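Local structure of L-lysine 6-oxidase (Marinomonas mediterranea, 3WEU) at residues L24-I29 with R57-V62; G30-E35 with T44-F49. The protein oxidises the epsilon-amino group of free L-lysine through a cysteine tryptophylquinone cofactor, releasing ammonium and the hydrogen peroxide that makes it antibacterial. All blocks are in the same frame, centred on the assembly; numbering follows the deposited sequence.

From the N terminus, strand 22-24 runs into residues 24-29, which meet strand 58-66 in interaction 1 and so close a long loop of the N-terminal region. Within that loop the chain continues through 30-35, goes out and back by way of strands 34-36 and 42-43, and closes a shorter loop at 44-49 in interaction 2; the smaller loop therefore sits entirely inside the larger one, without crossing. The two centres lie about 8 Å apart. A probable hydrogen bond from Leu24 N to Tyr34 O (2.8 Å) joins them, as does the guanidinium of Arg57, which reaches Glu35 and the backbone of Asn48. Together they tie the mixed sheet to the hairpin of strands 34-36 and 42-43 and the loop that follows it.

Interaction 1. Residues L24-I29 with R57-V62; sequences LNPMEI and RRQGQV
A side-chain-to-backbone contact joins the chain leaving strand 22-24 to strand 58-66 of the mixed sheet, in a largely buried part of the N-terminal region. The evidence lies with Asn25, whose OD1 accepts the amide hydrogen of Val62 N at 2.9 Å along a nearly straight N-H...O line (170°). The donor approaches from above the carbonyl plane. CG of Asn25 stands between its own backbone N and carbonyl carbon (chi1 47°), which turns the amide across to strand 58-66, while ND2 donates back to Pro26 O at 3.0 Å; both ends of the amide are thus engaged and its rotation is fixed.

The Gln61 amide lies next to that of Asn25, with NE2 3.4 Å from Asn25 CG and the two planes 34° apart. No hydrogen bond links them: Gln61 NE2 donates to Val62 O, and OE1 accepts from Val11 N of strand 4-13. Farther back along the strand, Gln59 is modelled in two conformers, so its packing on the Pro26 ring is doubtful. On another side Leu24 CD2 comes within 4.2 Å of Val62 CG2, and both side chains also touch Ile194. As the chain turns away from the sheet, the Asn25 carboxamide takes the place of a backbone acceptor for Val62 N.

Interaction 2. Residues G30-E35 with T44-F49; sequences GGLPYE and TTVVNF
The corner where the chain leaves the short hairpin of strands 34-36 and 42-43 is held to residues 33-35, at the start of the first strand, by two backbone hydrogen bonds and one carboxylate. Tyr34 and Thr45 form an antiparallel, non-hydrogen-bonded pair, flanked by Val46 N to Pro33 O (2.9 Å) and Glu35 N to Thr44 O (2.8 Å). The chain turns its corner at Thr44, and the side chains of Tyr34 and Thr45 diverge.

Glu35 follows the departing chain. Its side chain bends at CG (chi2 -62°), bringing OE2 to Val47 N at 2.8 Å with an N-H...O angle of 168°; the hydrogen arrives on the anti lone pair, away from OE1. The other oxygen, OE1, makes a salt bridge with Arg57, just ahead of strand 58-66. A water accepts from Asn48 N and gives a weak, long bond to the same OE2. The two oxygens thus grip the loop after the corner and the approach to strand 58-66, and the arginine would be expected to stabilise the negative charge.

Apolar groups pack around the backbone pair. The methyl CG2 of Thr45 lies over one face of the Tyr34 ring in a CH-pi contact, 4.1 Å from the ring centroid and 23° off the normal, and also meets Leu32 CB. Farther along, Leu32 CD2 approaches the edge of the Phe49 ring, 4.0 Å from CZ. Pro33 CG packs against both Phe49 CE2 and Val46 CG1, while Phe49 itself stacks with Phe631 of strand 631-634.

Interaction 1. Residues L24-I29 with R57-V62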
loop_
_atom_site.group_PDB
_atom_site.type_symbol
_atom_site.label_atom_id
_atom_site.label_comp_id
_atom_site.label_asym_id
_atom_site.label_seq_id
_atom_site.Cartn_x
_atom_site.Cartn_y
_atom_site.Cartn_z
ATOM N N LEU A 24 -3.352 41.904 -2.281
ATOM C CA LEU A 24 -2.142 42.381 -2.857
ATOM C C LEU A 24 -0.946 42.212 -1.898
ATOM O O LEU A 24 -1.044 41.895 -0.694
ATOM C CB LEU A 24 -2.286 43.867 -3.215
ATOM C CG LEU A 24 -3.403 44.117 -4.248
ATOM C CD1 LEU A 24 -3.461 45.562 -4.574
ATOM C CD2 LEU A 24 -3.210 43.281 -5.516
ATOM N N ASN A 25 0.215 42.448 -2.479
ATOM C CA ASN A 25 1.468 42.077 -1.843
ATOM C C ASN A 25 1.761 42.872 -0.605
ATOM O O ASN A 25 1.347 44.021 -0.461
ATOM C CB ASN A 25 2.656 42.316 -2.771
ATOM C CG ASN A 25 2.615 43.662 -3.423
ATOM O OD1 ASN A 25 1.849 43.894 -4.384
ATOM N ND2 ASN A 25 3.445 44.588 -2.924
ATOM N N PRO A 26 2.499 42.261 0.295
ATOM C CA PRO A 26 3.050 42.984 1.430
ATOM C C PRO A 26 3.905 44.118 0.887
ATOM O O PRO A 26 4.455 43.982 -0.193
ATOM C CB PRO A 26 3.988 41.973 2.048
ATOM C CG PRO A 26 3.367 40.621 1.762
ATOM C CD PRO A 26 2.774 40.805 0.372
ATOM N N MET A 27 4.058 45.161 1.671
ATOM C CA MET A 27 4.775 46.342 1.285
ATOM C C MET A 27 6.024 46.522 2.102
ATOM O O MET A 27 6.750 47.478 1.925
ATOM C CB MET A 27 3.877 47.561 1.369
ATOM C CG MET A 27 2.764 47.396 0.314
ATOM S SD MET A 27 1.495 48.701 0.368
ATOM C CE MET A 27 2.356 49.823 -0.761
ATOM N N GLU A 28 6.332 45.547 2.945
ATOM C CA GLU A 28 7.554 45.571 3.681
ATOM C C GLU A 28 7.821 44.160 4.176
ATOM O O GLU A 28 6.954 43.280 4.105
ATOM C CB GLU A 28 7.443 46.528 4.888
ATOM C CG GLU A 28 6.468 46.089 5.937
ATOM C CD GLU A 28 6.223 47.143 7.045
ATOM O OE1 GLU A 28 7.121 47.879 7.428
ATOM O OE2 GLU A 28 5.151 47.165 7.611
ATOM N N ILE A 29 9.029 43.954 4.653
ATOM C CA ILE A 29 9.433 42.650 5.260
ATOM C C ILE A 29 8.647 42.453 6.541
ATOM O O ILE A 29 8.595 43.307 7.403
ATOM C CB ILE A 29 10.926 42.582 5.500
ATOM C CG1 ILE A 29 11.692 42.747 4.185
ATOM C CG2 ILE A 29 11.313 41.289 6.187
ATOM C CD1 ILE A 29 13.150 42.444 4.336
ATOM N N ARG A 57 -7.267 32.898 -0.089
ATOM C CA ARG A 57 -7.161 33.914 -1.145
ATOM C C ARG A 57 -5.789 34.004 -1.743
ATOM O O ARG A 57 -4.792 34.053 -1.024
ATOM C CB ARG A 57 -7.546 35.284 -0.588
ATOM C CG ARG A 57 -8.982 35.239 -0.046
ATOM C CD ARG A 57 -9.270 36.427 0.790
ATOM N NE ARG A 57 -9.374 37.638 0.015
ATOM C CZ ARG A 57 -9.349 38.847 0.566
ATOM N NH1 ARG A 57 -9.224 39.000 1.879
ATOM N NH2 ARG A 57 -9.486 39.898 -0.187
ATOM N N ARG A 58 -5.708 34.054 -3.086
ATOM C CA ARG A 58 -4.415 34.321 -3.713
ATOM C C ARG A 58 -3.862 35.667 -3.294
ATOM O O ARG A 58 -4.605 36.607 -3.006
ATOM C CB ARG A 58 -4.463 34.296 -5.240
ATOM C CG ARG A 58 -4.690 32.917 -5.820
ATOM C CD ARG A 58 -4.547 32.940 -7.329
ATOM N NE ARG A 58 -5.585 33.754 -7.963
ATOM C CZ ARG A 58 -5.701 33.897 -9.282
ATOM N NH1 ARG A 58 -4.802 33.335 -10.104
ATOM N NH2 ARG A 58 -6.669 34.655 -9.763
ATOM N N GLN A 59 -2.533 35.746 -3.202
ATOM C CA GLN A 59 -1.812 37.006 -3.055
ATOM C C GLN A 59 -1.176 37.322 -4.370
ATOM O O GLN A 59 -0.424 36.507 -4.921
ATOM C CB GLN A 59 -0.688 36.901 -2.040
ATOM C CG GLN A 59 0.292 38.065 -1.929
ATOM C CD GLN A 59 1.254 37.829 -0.738
ATOM O OE1 GLN A 59 0.791 37.669 0.349
ATOM N NE2 GLN A 59 2.460 37.654 -0.971
ATOM N N GLY A 60 -1.409 38.539 -4.825
ATOM C CA GLY A 60 -0.845 39.008 -6.069
ATOM C C GLY A 60 0.250 39.968 -5.880
ATOM O O GLY A 60 0.303 40.637 -4.837
ATOM N N GLN A 61 1.207 39.999 -6.825
ATOM C CA GLN A 61 2.270 41.004 -6.825
ATOM C C GLN A 61 1.991 42.132 -7.775
ATOM O O GLN A 61 1.836 41.892 -8.974
ATOM C CB GLN A 61 3.592 40.381 -7.197
ATOM C CG GLN A 61 4.742 41.334 -7.298
ATOM C CD GLN A 61 5.285 41.674 -5.927
ATOM O OE1 GLN A 61 5.822 40.821 -5.237
ATOM N NE2 GLN A 61 5.158 42.909 -5.544
ATOM N N VAL A 62 2.033 43.360 -7.257
ATOM C CA VAL A 62 2.048 44.579 -8.094
ATOM C C VAL A 62 3.454 44.850 -8.532
ATOM O O VAL A 62 4.392 44.798 -7.721
ATOM C CB VAL A 62 1.517 45.793 -7.319
ATOM C CG1 VAL A 62 1.617 47.086 -8.110
ATOM C CG2 VAL A 62 0.088 45.537 -6.879
#

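Interaction 2. Residues G30-E35 with T44-F49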
loop_
_atom_site.group_PDB
_atom_site.type_symbol
_atom_site.label_atom_id
_atom_site.label_comp_id
_atom_site.label_asym_id
_atom_site.label_seq_id
_atom_site.Cartn_x
_atom_site.Cartn_y
_atom_site.Cartn_z
ATOM N N GLY A 30 7.923 41.351 6.624
ATOM C CA GLY A 30 7.100 41.083 7.823
ATOM C C GLY A 30 5.732 41.781 7.747
ATOM O O GLY A 30 5.000 41.768 8.703
ATOM N N GLY A 31 5.431 42.371 6.582
ATOM C CA GLY A 31 4.226 43.113 6.386
ATOM C C GLY A 31 3.070 42.232 6.028
ATOM O O GLY A 31 3.243 41.197 5.336
ATOM N N LEU A 32 1.869 42.616 6.454
ATOM C CA LEU A 32 0.678 41.914 5.998
ATOM C C LEU A 32 0.381 42.230 4.520
ATOM O O LEU A 32 0.709 43.283 4.053
ATOM C CB LEU A 32 -0.520 42.293 6.860
ATOM C CG LEU A 32 -0.568 41.790 8.290
ATOM C CD1 LEU A 32 -1.728 42.410 9.087
ATOM C CD2 LEU A 32 -0.752 40.296 8.360
ATOM N N PRO A 33 -0.203 41.319 3.788
ATOM C CA PRO A 33 -0.756 41.635 2.464
ATOM C C PRO A 33 -1.997 42.525 2.608
ATOM O O PRO A 33 -2.486 42.749 3.720
ATOM C CB PRO A 33 -1.135 40.273 1.905
ATOM C CG PRO A 33 -1.486 39.507 3.126
ATOM C CD PRO A 33 -0.521 39.959 4.190
ATOM N N TYR A 34 -2.457 43.097 1.483
ATOM C CA TYR A 34 -3.424 44.186 1.491
ATOM C C TYR A 34 -4.712 43.867 0.814
ATOM O O TYR A 34 -4.738 43.232 -0.217
ATOM C CB TYR A 34 -2.841 45.422 0.754
ATOM C CG TYR A 34 -2.040 46.257 1.648
ATOM C CD1 TYR A 34 -0.734 45.858 2.055
ATOM C CD2 TYR A 34 -2.576 47.408 2.176
ATOM C CE1 TYR A 34 -0.021 46.622 2.950
ATOM C CE2 TYR A 34 -1.893 48.155 3.112
ATOM C CZ TYR A 34 -0.621 47.761 3.468
ATOM O OH TYR A 34 0.003 48.565 4.320
ATOM N N GLU A 35 -5.808 44.329 1.416
ATOM C CA GLU A 35 -7.051 44.434 0.693
ATOM C C GLU A 35 -6.870 45.493 -0.390
ATOM O O GLU A 35 -5.881 46.286 -0.378
ATOM C CB GLU A 35 -8.186 44.840 1.630
ATOM C CG GLU A 35 -8.489 43.892 2.776
ATOM C CD GLU A 35 -8.944 42.516 2.378
ATOM O OE1 GLU A 35 -9.544 42.376 1.276
ATOM O OE2 GLU A 35 -8.790 41.613 3.230
ATOM N N THR A 44 -6.323 48.769 2.978
ATOM C CA THR A 44 -6.034 48.385 4.354
ATOM C C THR A 44 -5.357 47.051 4.306
ATOM O O THR A 44 -5.478 46.331 3.315
ATOM C CB THR A 44 -7.309 48.166 5.195
ATOM O OG1 THR A 44 -8.016 46.965 4.783
ATOM C CG2 THR A 44 -8.229 49.259 5.120
ATOM N N THR A 45 -4.691 46.672 5.385
ATOM C CA THR A 45 -4.178 45.315 5.465
ATOM C C THR A 45 -5.305 44.316 5.508
ATOM O O THR A 45 -6.496 44.619 5.816
ATOM C CB THR A 45 -3.255 45.134 6.651
ATOM O OG1 THR A 45 -3.898 45.686 7.768
ATOM C CG2 THR A 45 -2.015 45.886 6.413
ATOM N N VAL A 46 -4.959 43.098 5.147
ATOM C CA VAL A 46 -5.905 41.992 5.018
ATOM C C VAL A 46 -6.790 41.832 6.241
ATOM O O VAL A 46 -6.323 41.880 7.382
ATOM C CB VAL A 46 -5.142 40.680 4.779
ATOM C CG1 VAL A 46 -4.257 40.379 5.965
ATOM C CG2 VAL A 46 -6.079 39.493 4.563
ATOM N N VAL A 47 -8.077 41.644 5.988
ATOM C CA VAL A 47 -8.997 41.313 7.044
ATOM C C VAL A 47 -8.944 39.809 7.222
ATOM O O VAL A 47 -8.393 39.374 8.222
ATOM C CB VAL A 47 -10.408 41.826 6.712
ATOM C CG1 VAL A 47 -11.389 41.430 7.799
ATOM C CG2 VAL A 47 -10.375 43.349 6.493
ATOM N N ASN A 48 -9.519 39.013 6.314
ATOM C CA ASN A 48 -9.395 37.560 6.384
ATOM C C ASN A 48 -8.544 36.962 5.276
ATOM O O ASN A 48 -8.691 37.365 4.139
ATOM C CB ASN A 48 -10.767 36.912 6.357
ATOM C CG ASN A 48 -11.611 37.248 7.594
ATOM O OD1 ASN A 48 -11.135 37.429 8.687
ATOM N ND2 ASN A 48 -12.860 37.389 7.374
ATOM N N PHE A 49 -7.685 36.003 5.603
ATOM C CA PHE A 49 -6.855 35.398 4.598
ATOM C C PHE A 49 -7.654 34.419 3.732
ATOM O O PHE A 49 -7.242 34.085 2.594
ATOM C CB PHE A 49 -5.740 34.614 5.264
ATOM C CG PHE A 49 -4.729 35.458 5.939
ATOM C CD1 PHE A 49 -4.714 35.580 7.325
ATOM C CD2 PHE A 49 -3.744 36.121 5.166
ATOM C CE1 PHE A 49 -3.733 36.354 7.966
ATOM C CE2 PHE A 49 -2.757 36.885 5.833
ATOM C CZ PHE A 49 -2.780 37.012 7.199
HETATM O O HOH W 1 -11.428 39.566 4.206
#